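Local coordinates for protein beta-1,4-exocellulase (Thermobifida fusca, PDB 4B4H) that is a cellobiohydrolase of glycoside hydrolase family 6 that degrades cellulose, present here as its catalytic domain, at residues R68-D73 / A122-L127; Y110-A115 / L171-E176; G241-Q246 / T306-Y311; R319-G324 / G388-G393. All blocks are in the same frame, centred on the assembly; numbering follows the deposited sequence.

Contacts 1 and 2 belong to the same side of the domain, and their segments alternate along the chain. They share helix 103-121: contact 2 lies on it, and contact 1 uses the loop that follows it. Contact 2 is the buried one: helices 103-121 and 162-175 pack mainly through alkyl groups, with no hydrogen bond across. Contact 1 lies at the surface, at the end of helix 59-70, and is polar, with two hydrogen bonds across. Contacts 3 and 4 sit on the opposite side of the chain's centre. Contact 3 is partly buried and joins a beta turn to the start of helix 308-315, with an apolar centre and a bridging water. Contact 4 joins two loops at the surface by van der Waals contact.

Contact 1 (R68-D73 / A122-L127); sequences RQSGGD and ADYENL
An ST turn at S70, where helix 59-70 ends, receives the side chains of Y124 and N126 from the loop 122-127. S70 OG accepts from G72 N at 3.3 Å, and the bond is nearly straight (170°). It also accepts from the Y124 hydroxyl. The distance from Y124 OH to S70 OG, 2.4 Å, is very short, so its exact value is doubtful. S70 OG has a further hydrogen bond with V67 O, one turn back in the helix. The first torsion of Y124 puts CG opposite the backbone N (chi1 177°), and this sends the phenol across to the turn. S70 CB lies at the ring edge, in the ring plane. Y124 OH also meets G72 CA at 3.1 Å.

The second link uses an amide. N126 ND2 donates to G72 O at 2.6 Å with an N-H...O angle of 149°. G72 O lies close to the amide plane of N126, while the donor is tilted from the carbonyl plane of G72. N126 CB rests 3.6 Å from D73 O. An alanine here would probably leave G72 O without this donor and let the S70-D73 turn move more freely.

S70 to D73 form a type I' turn, with G71 and G72 both at positive phi. D73 itself pairs with K11 in a salt bridge. Helix 59-70 leads through this turn into strand 75-81. The loop 122-127 leads from helix 103-121 into strand 127-133, the parallel neighbour of 75-81. A backbone hydrogen bond between N126 and L75 ties the two strand entrances together.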
loop_
_atom_site.group_PDB
_atom_site.type_symbol
_atom_site.label_atom_id
_atom_site.label_comp_id
_atom_site.label_asym_id
_atom_site.label_seq_id
_atom_site.Cartn_x
_atom_site.Cartn_y
_atom_site.Cartn_z
ATOM N N ARG A 68 13.012 9.749 -20.719
ATOM C CA ARG A 68 14.400 10.188 -20.744
ATOM C C ARG A 68 15.319 9.208 -20.018
ATOM O O ARG A 68 16.362 8.833 -20.552
ATOM C CB ARG A 68 14.509 11.593 -20.169
ATOM C CG ARG A 68 15.903 12.203 -20.199
ATOM C CD ARG A 68 15.862 13.640 -19.694
ATOM N NE ARG A 68 15.274 14.534 -20.688
ATOM C CZ ARG A 68 14.001 14.934 -20.709
ATOM N NH1 ARG A 68 13.140 14.519 -19.779
ATOM N NH2 ARG A 68 13.589 15.740 -21.675
ATOM N N GLN A 69 14.916 8.761 -18.827
ATOM C CA GLN A 69 15.739 7.820 -18.053
ATOM C C GLN A 69 15.874 6.441 -18.699
ATOM O O GLN A 69 16.814 5.709 -18.392
ATOM C CB GLN A 69 15.186 7.645 -16.629
ATOM C CG GLN A 69 15.275 8.875 -15.754
ATOM C CD GLN A 69 14.615 8.682 -14.398
ATOM O OE1 GLN A 69 14.369 7.553 -13.951
ATOM N NE2 GLN A 69 14.288 9.786 -13.754
ATOM N N SER A 70 14.934 6.089 -19.584
ATOM C CA SER A 70 14.905 4.777 -20.229
ATOM C C SER A 70 16.036 4.574 -21.230
ATOM O O SER A 70 16.569 3.478 -21.335
ATOM C CB SER A 70 13.553 4.532 -20.909
ATOM O OG SER A 70 13.468 5.154 -22.181
ATOM N N GLY A 71 16.388 5.631 -21.958
ATOM C CA GLY A 71 17.412 5.551 -23.006
ATOM C C GLY A 71 17.052 4.671 -24.193
ATOM O O GLY A 71 17.882 4.440 -25.070
ATOM N N GLY A 72 15.818 4.178 -24.230
ATOM C CA GLY A 72 15.396 3.281 -25.297
ATOM C C GLY A 72 15.206 1.839 -24.855
ATOM O O GLY A 72 14.621 1.048 -25.590
ATOM N N ASP A 73 15.708 1.504 -23.663
ATOM C CA ASP A 73 15.523 0.176 -23.062
ATOM C C ASP A 73 14.282 0.181 -22.164
ATOM O O ASP A 73 13.819 1.262 -21.779
ATOM C CB ASP A 73 16.747 -0.207 -22.225
ATOM C CG ASP A 73 18.034 -0.235 -23.037
ATOM O OD1 ASP A 73 18.117 -1.014 -24.012
ATOM O OD2 ASP A 73 18.966 0.528 -22.691
ATOM N N ALA A 122 1.709 5.499 -24.786
ATOM C CA ALA A 122 1.647 4.139 -25.309
ATOM C C ALA A 122 2.505 3.981 -26.556
ATOM O O ALA A 122 2.897 2.863 -26.910
ATOM C CB ALA A 122 0.209 3.750 -25.614
ATOM N N ASP A 123 2.797 5.110 -27.201
ATOM C CA ASP A 123 3.622 5.155 -28.406
ATOM C C ASP A 123 5.082 4.759 -28.164
ATOM O O ASP A 123 5.800 4.416 -29.105
ATOM C CB ASP A 123 3.522 6.529 -29.091
ATOM C CG ASP A 123 4.166 7.664 -28.289
ATOM O OD1 ASP A 123 4.316 7.567 -27.047
ATOM O OD2 ASP A 123 4.517 8.681 -28.927
ATOM N N TYR A 124 5.511 4.811 -26.908
ATOM C CA TYR A 124 6.838 4.351 -26.540
ATOM C C TYR A 124 6.772 2.955 -25.941
ATOM O O TYR A 124 6.345 2.781 -24.795
ATOM C CB TYR A 124 7.535 5.343 -25.604
ATOM C CG TYR A 124 8.897 4.873 -25.136
ATOM C CD1 TYR A 124 9.772 4.219 -26.011
ATOM C CD2 TYR A 124 9.316 5.093 -23.829
ATOM C CE1 TYR A 124 11.010 3.776 -25.584
ATOM C CE2 TYR A 124 10.561 4.661 -23.392
ATOM C CZ TYR A 124 11.404 4.010 -24.276
ATOM O OH TYR A 124 12.640 3.579 -23.854
ATOM N N GLU A 125 7.216 1.971 -26.723
ATOM C CA GLU A 125 7.017 0.553 -26.408
ATOM C C GLU A 125 7.715 0.111 -25.128
ATOM O O GLU A 125 7.208 -0.740 -24.399
ATOM C CB GLU A 125 7.481 -0.335 -27.570
ATOM C CG GLU A 125 7.149 -1.814 -27.385
ATOM C CD GLU A 125 5.656 -2.078 -27.386
ATOM O OE1 GLU A 125 4.976 -1.638 -28.339
ATOM O OE2 GLU A 125 5.152 -2.718 -26.436
ATOM N N ASN A 126 8.883 0.684 -24.868
ATOM C CA ASN A 126 9.697 0.221 -23.755
ATOM C C ASN A 126 9.391 0.899 -22.417
ATOM O O ASN A 126 10.105 0.683 -21.446
ATOM C CB ASN A 126 11.198 0.301 -24.108
ATOM C CG ASN A 126 11.706 -0.950 -24.831
ATOM O OD1 ASN A 126 11.141 -2.039 -24.693
ATOM N ND2 ASN A 126 12.792 -0.802 -25.586
ATOM N N LEU A 127 8.340 1.724 -22.365
ATOM C CA LEU A 127 7.874 2.274 -21.094
ATOM C C LEU A 127 6.775 1.393 -20.519
ATOM O O LEU A 127 5.801 1.082 -21.202
ATOM C CB LEU A 127 7.360 3.710 -21.246
ATOM C CG LEU A 127 6.886 4.403 -19.965
ATOM C CD1 LEU A 127 8.025 4.590 -18.979
ATOM C CD2 LEU A 127 6.211 5.716 -20.307
#

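Contact 2 (Y110-A115 / L171-E176); sequences YIDPIA and LRKLGE
The helix segments 110-115 and 171-175 run nearly parallel (10°), their axes 9.6 Å apart at closest approach, and the backbones come nearest at A115 and L174. K173 and L174 supply the side chains on one helix, and I111, D112, I114 and A115 on the other. I111 CG2 stands opposite its backbone N and presses on K173 CB at 3.7 Å. The bends of the K173 chain at chi2 and chi3 bring its CE alongside D112. D112 OD1 lies 3.6 Å from K173 CE, but K173 NZ stays 4.2 Å away. The two charges are therefore near each other without a salt bridge. The hydrogen-bonding partner of D112 OD1 is Y169 OH, one turn before K173 on the same helix.

L174 is modelled in two conformers. In the one described, CD2 lies 4.0 Å from A115 CA and 4.2 Å from I114 CG2. In this conformer the small A115 probably lets the leucine branch reach the helix backbone. The contact grades from charged at D112 to fully apolar at I114 and L174.

Both helices are crossover helices of consecutive beta-alpha-beta units in the family 6 alpha/beta barrel. Helix 103-121 links strands 75-81 and 127-133, and helix 162-175 links 127-133 and 180-185. I111 and L174 both touch I81 of strand 75-81. L174 also reaches V180 and N182 of strand 180-185. I114 also touches I46 of helix 44-47.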
loop_
_atom_site.group_PDB
_atom_site.type_symbol
_atom_site.label_atom_id
_atom_site.label_comp_id
_atom_site.label_asym_id
_atom_site.label_seq_id
_atom_site.Cartn_x
_atom_site.Cartn_y
_atom_site.Cartn_z
ATOM N N TYR A 110 -11.077 12.719 -13.082
ATOM C CA TYR A 110 -9.906 12.056 -12.520
ATOM C C TYR A 110 -9.363 10.921 -13.424
ATOM O O TYR A 110 -8.311 11.078 -14.032
ATOM C CB TYR A 110 -10.182 11.619 -11.076
ATOM C CG TYR A 110 -9.008 10.937 -10.445
ATOM C CD1 TYR A 110 -7.890 11.669 -10.041
ATOM C CD2 TYR A 110 -9.012 9.567 -10.258
ATOM C CE1 TYR A 110 -6.795 11.038 -9.473
ATOM C CE2 TYR A 110 -7.921 8.926 -9.690
ATOM C CZ TYR A 110 -6.827 9.667 -9.296
ATOM O OH TYR A 110 -5.735 9.029 -8.746
ATOM N N ILE A 111 -10.101 9.814 -13.549
ATOM C CA ILE A 111 -9.686 8.703 -14.421
ATOM C C ILE A 111 -9.478 9.074 -15.897
ATOM O O ILE A 111 -8.443 8.726 -16.483
ATOM C CB ILE A 111 -10.678 7.521 -14.322
ATOM C CG1 ILE A 111 -10.758 7.024 -12.881
ATOM C CG2 ILE A 111 -10.298 6.375 -15.258
ATOM C CD1 ILE A 111 -9.490 6.345 -12.391
ATOM N N ASP A 112 -10.486 9.709 -16.501
ATOM C CA ASP A 112 -10.461 10.020 -17.942
ATOM C C ASP A 112 -9.222 10.829 -18.399
ATOM O O ASP A 112 -8.563 10.430 -19.371
ATOM C CB ASP A 112 -11.795 10.675 -18.399
ATOM C CG ASP A 112 -12.933 9.658 -18.561
ATOM O OD1 ASP A 112 -12.735 8.451 -18.366
ATOM O OD2 ASP A 112 -14.063 10.069 -18.909
ATOM N N PRO A 113 -8.890 11.926 -17.686
ATOM C CA PRO A 113 -7.678 12.704 -18.017
ATOM C C PRO A 113 -6.392 11.922 -17.757
ATOM O O PRO A 113 -5.403 12.158 -18.433
ATOM C CB PRO A 113 -7.759 13.916 -17.071
ATOM C CG PRO A 113 -8.671 13.477 -15.980
ATOM C CD PRO A 113 -9.691 12.620 -16.658
ATOM N N ILE A 114 -6.388 11.025 -16.773
ATOM C CA ILE A 114 -5.203 10.201 -16.546
ATOM C C ILE A 114 -5.043 9.226 -17.694
ATOM O O ILE A 114 -3.933 8.983 -18.174
ATOM C CB ILE A 114 -5.278 9.441 -15.208
ATOM C CG1 ILE A 114 -5.093 10.436 -14.067
ATOM C CG2 ILE A 114 -4.221 8.334 -15.149
ATOM C CD1 ILE A 114 -5.479 9.892 -12.710
ATOM N N ALA A 115 -6.167 8.651 -18.127
ATOM C CA ALA A 115 -6.183 7.744 -19.252
ATOM C C ALA A 115 -5.655 8.439 -20.492
ATOM O O ALA A 115 -4.854 7.862 -21.229
ATOM C CB ALA A 115 -7.588 7.222 -19.499
ATOM N N LEU A 171 -9.945 0.100 -13.943
ATOM C CA LEU A 171 -9.364 -1.090 -14.536
ATOM C C LEU A 171 -9.601 -1.085 -16.030
ATOM O O LEU A 171 -8.689 -1.344 -16.800
ATOM C CB LEU A 171 -9.946 -2.345 -13.916
ATOM C CG LEU A 171 -9.402 -2.616 -12.516
ATOM C CD1 LEU A 171 -10.247 -3.701 -11.875
ATOM C CD2 LEU A 171 -7.947 -3.065 -12.613
ATOM N N ARG A 172 -10.821 -0.774 -16.458
ATOM C CA ARG A 172 -11.083 -0.782 -17.889
ATOM C C ARG A 172 -10.342 0.329 -18.636
ATOM O O ARG A 172 -9.760 0.097 -19.699
ATOM C CB ARG A 172 -12.579 -0.678 -18.186
ATOM C CG ARG A 172 -12.853 -0.487 -19.679
ATOM C CD ARG A 172 -14.288 -0.817 -20.083
ATOM N NE ARG A 172 -15.266 0.020 -19.377
ATOM C CZ ARG A 172 -15.637 1.246 -19.733
ATOM N NH1 ARG A 172 -15.140 1.851 -20.826
ATOM N NH2 ARG A 172 -16.544 1.873 -18.967
ATOM N N LYS A 173 -10.424 1.548 -18.116
ATOM C CA LYS A 173 -9.863 2.705 -18.809
ATOM C C LYS A 173 -8.353 2.606 -18.926
ATOM O O LYS A 173 -7.777 2.882 -19.985
ATOM C CB LYS A 173 -10.260 4.009 -18.102
ATOM C CG LYS A 173 -11.707 4.484 -18.280
ATOM C CD LYS A 173 -12.175 4.651 -19.721
ATOM C CE LYS A 173 -11.501 5.802 -20.454
ATOM N NZ LYS A 173 -12.169 6.068 -21.760
ATOM N N LEU A 174 -7.708 2.206 -17.839
ATOM C CA LEU A 174 -6.263 2.100 -17.830
ATOM C C LEU A 174 -5.864 0.763 -18.444
ATOM O O LEU A 174 -4.880 0.686 -19.158
ATOM C CB LEU A 174 -5.705 2.266 -16.415
ATOM C CG LEU A 174 -6.107 3.539 -15.658
ATOM C CD1 LEU A 174 -5.303 3.666 -14.370
ATOM C CD2 LEU A 174 -5.948 4.790 -16.518
ATOM N N GLY A 175 -6.658 -0.274 -18.188
ATOM C CA GLY A 175 -6.369 -1.611 -18.734
ATOM C C GLY A 175 -6.407 -1.720 -20.246
ATOM O O GLY A 175 -5.737 -2.586 -20.820
ATOM N N GLU A 176 -7.206 -0.888 -20.907
ATOM C CA GLU A 176 -7.193 -0.884 -22.380
ATOM C C GLU A 176 -5.813 -0.466 -22.934
ATOM O O GLU A 176 -5.370 -0.985 -23.977
ATOM C CB GLU A 176 -8.316 -0.004 -22.934
ATOM C CG GLU A 176 -9.684 -0.651 -22.792
ATOM C CD GLU A 176 -10.840 0.330 -22.907
ATOM O OE1 GLU A 176 -10.598 1.529 -23.105
ATOM O OE2 GLU A 176 -12.004 -0.108 -22.798
#

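Contact 3 (G241-Q246 / T306-Y311); sequences GTVNGQ and TDLNTY
V243 is wedged between L308 and Y311 at the start of helix 308-315, and its two methyls do different work. CG2 stands opposite the carbonyl carbon and meets Y311 CG at 3.4 Å, coming at the ring obliquely. It also touches L308 CD1 at 3.6 Å. CG1, opposite the backbone N (chi1 -173°), lies against the peptide carbonyls instead, 3.6 Å from D307 O.

L308 also has CG opposite its backbone N (chi1 180°), which directs its isobutyl group at the type II' turn from V243 to Q246. L308 CD2 packs against Q246 CB at 3.9 Å. Q246 continues extended beyond CG and lays its amide end over L308, with OE1 3.6 Å from L308 CB. Within the turn, N244 OD1 touches T306 CG2 at 3.4 Å.

D307 is the N-cap of the helix. Its OD2 accepts from both T310 N and T310 OG1, which arrive from opposite faces of the carboxylate plane.

One water ties the two segments together. It donates to Q246 OE1 at 2.6 Å and to D307 OD1. It gives L308 N, in the first helical turn, an acceptor, and it links the D307 carboxylate to the Q246 amide. No direct hydrogen bond joins the segments, and the polar link runs through this water. Apolar fit around V243, more than direct hydrogen bonding, therefore probably holds the turn to the helix start.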
loop_
_atom_site.group_PDB
_atom_site.type_symbol
_atom_site.label_atom_id
_atom_site.label_comp_id
_atom_site.label_asym_id
_atom_site.label_seq_id
_atom_site.Cartn_x
_atom_site.Cartn_y
_atom_site.Cartn_z
ATOM N N GLY A 241 3.751 -22.576 15.020
ATOM C CA GLY A 241 4.651 -22.892 16.127
ATOM C C GLY A 241 3.974 -22.803 17.482
ATOM O O GLY A 241 2.768 -22.579 17.577
ATOM N N THR A 242 4.757 -22.967 18.541
ATOM C CA THR A 242 4.198 -22.944 19.883
ATOM C C THR A 242 5.203 -22.439 20.923
ATOM O O THR A 242 6.422 -22.527 20.729
ATOM C CB THR A 242 3.604 -24.328 20.256
ATOM O OG1 THR A 242 2.794 -24.217 21.433
ATOM C CG2 THR A 242 4.696 -25.367 20.466
ATOM N N VAL A 243 4.675 -21.870 22.000
ATOM C CA VAL A 243 5.468 -21.419 23.141
ATOM C C VAL A 243 5.006 -22.287 24.297
ATOM O O VAL A 243 3.907 -22.087 24.828
ATOM C CB VAL A 243 5.207 -19.940 23.481
ATOM C CG1 VAL A 243 6.166 -19.464 24.565
ATOM C CG2 VAL A 243 5.325 -19.078 22.235
ATOM N N ASN A 244 5.841 -23.259 24.665
ATOM C CA ASN A 244 5.408 -24.356 25.525
ATOM C C ASN A 244 4.145 -25.010 24.934
ATOM O O ASN A 244 4.153 -25.387 23.766
ATOM C CB ASN A 244 5.219 -23.870 26.960
ATOM C CG ASN A 244 6.535 -23.550 27.640
ATOM O OD1 ASN A 244 7.152 -22.510 27.387
ATOM N ND2 ASN A 244 6.967 -24.441 28.517
ATOM N N GLY A 245 3.062 -25.105 25.705
ATOM C CA GLY A 245 1.811 -25.676 25.199
ATOM C C GLY A 245 0.889 -24.718 24.457
ATOM O O GLY A 245 -0.182 -25.115 23.999
ATOM N N GLN A 246 1.309 -23.464 24.311
ATOM C CA GLN A 246 0.452 -22.422 23.743
ATOM C C GLN A 246 0.807 -22.078 22.304
ATOM O O GLN A 246 1.970 -21.845 21.986
ATOM C CB GLN A 246 0.521 -21.158 24.599
ATOM C CG GLN A 246 0.061 -21.368 26.026
ATOM C CD GLN A 246 -0.074 -20.074 26.794
ATOM O OE1 GLN A 246 0.892 -19.584 27.377
ATOM N NE2 GLN A 246 -1.282 -19.518 26.808
ATOM N N THR A 306 9.207 -18.043 28.315
ATOM C CA THR A 306 8.145 -19.056 28.418
ATOM C C THR A 306 6.728 -18.479 28.335
ATOM O O THR A 306 5.748 -19.222 28.242
ATOM C CB THR A 306 8.279 -19.904 29.706
ATOM O OG1 THR A 306 8.667 -19.069 30.808
ATOM C CG2 THR A 306 9.319 -20.985 29.511
ATOM N N ASP A 307 6.622 -17.158 28.383
ATOM C CA ASP A 307 5.330 -16.511 28.219
ATOM C C ASP A 307 5.001 -16.447 26.728
ATOM O O ASP A 307 5.868 -16.125 25.909
ATOM C CB ASP A 307 5.342 -15.115 28.848
ATOM C CG ASP A 307 3.999 -14.406 28.736
ATOM O OD1 ASP A 307 2.998 -14.897 29.303
ATOM O OD2 ASP A 307 3.947 -13.342 28.086
ATOM N N LEU A 308 3.758 -16.773 26.387
ATOM C CA LEU A 308 3.279 -16.721 25.003
ATOM C C LEU A 308 3.458 -15.335 24.393
ATOM O O LEU A 308 4.059 -15.192 23.324
ATOM C CB LEU A 308 1.811 -17.153 24.911
ATOM C CG LEU A 308 1.164 -17.141 23.519
ATOM C CD1 LEU A 308 1.880 -18.085 22.561
ATOM C CD2 LEU A 308 -0.313 -17.488 23.593
ATOM N N ASN A 309 2.944 -14.319 25.077
ATOM C CA ASN A 309 2.989 -12.971 24.539
ATOM C C ASN A 309 4.366 -12.323 24.619
ATOM O O ASN A 309 4.699 -11.482 23.793
ATOM C CB ASN A 309 1.877 -12.102 25.141
ATOM C CG ASN A 309 0.502 -12.507 24.643
ATOM O OD1 ASN A 309 0.245 -12.506 23.433
ATOM N ND2 ASN A 309 -0.386 -12.878 25.565
ATOM N N THR A 310 5.183 -12.745 25.583
ATOM C CA THR A 310 6.553 -12.238 25.674
ATOM C C THR A 310 7.465 -12.893 24.618
ATOM O O THR A 310 8.363 -12.243 24.086
ATOM C CB THR A 310 7.126 -12.369 27.109
ATOM O OG1 THR A 310 6.151 -11.915 28.060
ATOM C CG2 THR A 310 8.395 -11.527 27.280
ATOM N N TYR A 311 7.207 -14.158 24.292
ATOM C CA TYR A 311 7.900 -14.834 23.184
ATOM C C TYR A 311 7.615 -14.124 21.865
ATOM O O TYR A 311 8.538 -13.812 21.087
ATOM C CB TYR A 311 7.454 -16.296 23.062
ATOM C CG TYR A 311 7.993 -16.992 21.817
ATOM C CD1 TYR A 311 7.361 -16.852 20.577
ATOM C CD2 TYR A 311 9.147 -17.775 21.877
ATOM C CE1 TYR A 311 7.863 -17.470 19.438
ATOM C CE2 TYR A 311 9.651 -18.396 20.742
ATOM C CZ TYR A 311 9.001 -18.246 19.525
ATOM O OH TYR A 311 9.491 -18.860 18.393
HETATM O O HOH W 1 2.205 -17.663 28.514
#

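Contact 4 (R319-G324 / G388-G393); sequences RRIHPG and GNNPSG
The imidazole of H322 has a neighbour on each face. G388 N lies over one face, 3.4 Å from H322 NE2 and offset toward the rim. The angle is poor, so this is contact and not a hydrogen bond. P323 CD covers the opposite face, also near the rim. G324 CA lies at the edge, in the ring plane. H322 ND1 accepts from G324 N at 2.9 Å (158°), with the donor tilted from the ring plane. This bond limits rotation of the ring. The first torsion (chi1 -171°) sets CG opposite the backbone N and turns the ring to the 388-393 loop. G388 has no CB, and this lets its backbone come so close.

The amide of N390 approaches the ring obliquely, with ND2 3.6 Å from H322 CD2. The two planes are 34° apart. N390 ND2 is hydrogen-bonded to N387 O, within its own loop. An alanine in place of H322 would probably open a gap beside G388 and leave G324 N without its acceptor.

I321 supplies the apolar part. Its CG2 touches N390 OD1 at 3.3 Å, and its CD1 meets P391 CB at 3.8 Å, the side chains of I321 and P391 crossing at about a right angle.

This is a contact between two irregular loops. N389, in the second loop, is a calcium ligand in a structure of this protein, though no calcium is bound to this chain here. The side chain of H322 is about 8 Å from that of H188, a predicted substrate-binding residue. The position is consistent with loops bordering the substrate site of a family 6 cellobiohydrolase.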
loop_
_atom_site.group_PDB
_atom_site.type_symbol
_atom_site.label_atom_id
_atom_site.label_comp_id
_atom_site.label_asym_id
_atom_site.label_seq_id
_atom_site.Cartn_x
_atom_site.Cartn_y
_atom_site.Cartn_z
ATOM N N ARG A 319 7.151 -4.463 15.137
ATOM C CA ARG A 319 7.026 -4.153 16.566
ATOM C C ARG A 319 5.815 -3.289 16.911
ATOM O O ARG A 319 5.694 -2.788 18.029
ATOM C CB ARG A 319 8.293 -3.480 17.093
ATOM C CG ARG A 319 9.542 -4.320 16.911
ATOM C CD ARG A 319 10.672 -3.767 17.766
ATOM N NE ARG A 319 10.887 -2.341 17.518
ATOM C CZ ARG A 319 11.690 -1.846 16.580
ATOM N NH1 ARG A 319 12.414 -2.669 15.825
ATOM N NH2 ARG A 319 11.817 -0.536 16.424
ATOM N N ARG A 320 4.897 -3.127 15.975
ATOM C CA ARG A 320 3.748 -2.268 16.233
ATOM C C ARG A 320 2.878 -2.786 17.381
ATOM O O ARG A 320 2.930 -3.951 17.740
ATOM C CB ARG A 320 2.917 -2.141 14.979
ATOM C CG ARG A 320 3.548 -1.251 13.936
ATOM C CD ARG A 320 2.657 -1.184 12.717
ATOM N NE ARG A 320 2.646 -2.442 11.979
ATOM C CZ ARG A 320 1.850 -2.693 10.944
ATOM N NH1 ARG A 320 0.951 -1.790 10.545
ATOM N NH2 ARG A 320 1.937 -3.859 10.314
ATOM N N ILE A 321 2.042 -1.911 17.934
ATOM C CA ILE A 321 1.147 -2.339 19.016
ATOM C C ILE A 321 0.042 -3.236 18.455
ATOM O O ILE A 321 -0.368 -4.207 19.089
ATOM C CB ILE A 321 0.558 -1.138 19.808
ATOM C CG1 ILE A 321 1.702 -0.334 20.457
ATOM C CG2 ILE A 321 -0.442 -1.609 20.865
ATOM C CD1 ILE A 321 1.302 0.983 21.097
ATOM N N HIS A 322 -0.407 -2.913 17.246
ATOM C CA HIS A 322 -1.532 -3.572 16.608
ATOM C C HIS A 322 -1.385 -3.397 15.124
ATOM O O HIS A 322 -0.929 -2.342 14.692
ATOM C CB HIS A 322 -2.812 -2.885 17.043
ATOM C CG HIS A 322 -4.058 -3.605 16.631
ATOM N ND1 HIS A 322 -4.649 -3.414 15.442
ATOM C CD2 HIS A 322 -4.845 -4.532 17.316
ATOM C CE1 HIS A 322 -5.741 -4.186 15.354
ATOM N NE2 HIS A 322 -5.869 -4.862 16.500
ATOM N N PRO A 323 -1.764 -4.416 14.318
ATOM C CA PRO A 323 -1.570 -4.267 12.862
ATOM C C PRO A 323 -2.420 -3.176 12.194
ATOM O O PRO A 323 -2.098 -2.756 11.091
ATOM C CB PRO A 323 -1.880 -5.668 12.304
ATOM C CG PRO A 323 -2.685 -6.344 13.349
ATOM C CD PRO A 323 -2.299 -5.745 14.673
ATOM N N GLY A 324 -3.464 -2.706 12.873
ATOM C CA GLY A 324 -4.272 -1.577 12.407
ATOM C C GLY A 324 -3.655 -0.191 12.605
ATOM O O GLY A 324 -4.239 0.826 12.202
ATOM N N GLY A 388 -7.776 -2.394 17.738
ATOM C CA GLY A 388 -7.828 -2.981 19.083
ATOM C C GLY A 388 -7.868 -1.989 20.240
ATOM O O GLY A 388 -7.395 -2.285 21.343
ATOM N N ASN A 389 -8.418 -0.799 20.001
ATOM C CA ASN A 389 -8.472 0.252 21.027
ATOM C C ASN A 389 -7.119 0.493 21.729
ATOM O O ASN A 389 -7.005 0.513 22.965
ATOM C CB ASN A 389 -9.596 -0.059 22.022
ATOM C CG ASN A 389 -10.954 0.367 21.504
ATOM O OD1 ASN A 389 -11.365 1.515 21.680
ATOM N ND2 ASN A 389 -11.646 -0.540 20.841
ATOM N N ASN A 390 -6.104 0.710 20.902
ATOM C CA ASN A 390 -4.721 0.858 21.324
ATOM C C ASN A 390 -4.193 2.249 21.034
ATOM O O ASN A 390 -4.724 2.935 20.163
ATOM C CB ASN A 390 -3.868 -0.146 20.546
ATOM C CG ASN A 390 -4.031 -1.559 21.044
ATOM O OD1 ASN A 390 -3.531 -1.904 22.118
ATOM N ND2 ASN A 390 -4.695 -2.400 20.256
ATOM N N PRO A 391 -3.116 2.661 21.730
ATOM C CA PRO A 391 -2.405 3.850 21.262
ATOM C C PRO A 391 -2.130 3.733 19.761
ATOM O O PRO A 391 -1.935 2.622 19.242
ATOM C CB PRO A 391 -1.099 3.814 22.065
ATOM C CG PRO A 391 -1.475 3.127 23.322
ATOM C CD PRO A 391 -2.494 2.090 22.937
ATOM N N SER A 392 -2.110 4.878 19.093
ATOM C CA SER A 392 -2.011 4.954 17.629
ATOM C C SER A 392 -0.633 4.530 17.148
ATOM O O SER A 392 -0.457 4.098 15.988
ATOM C CB SER A 392 -2.219 6.388 17.179
ATOM O OG SER A 392 -1.180 7.203 17.713
ATOM N N GLY A 393 0.354 4.702 18.024
ATOM C CA GLY A 393 1.731 4.344 17.689
ATOM C C GLY A 393 2.415 5.322 16.751
ATOM O O GLY A 393 3.514 5.072 16.278
#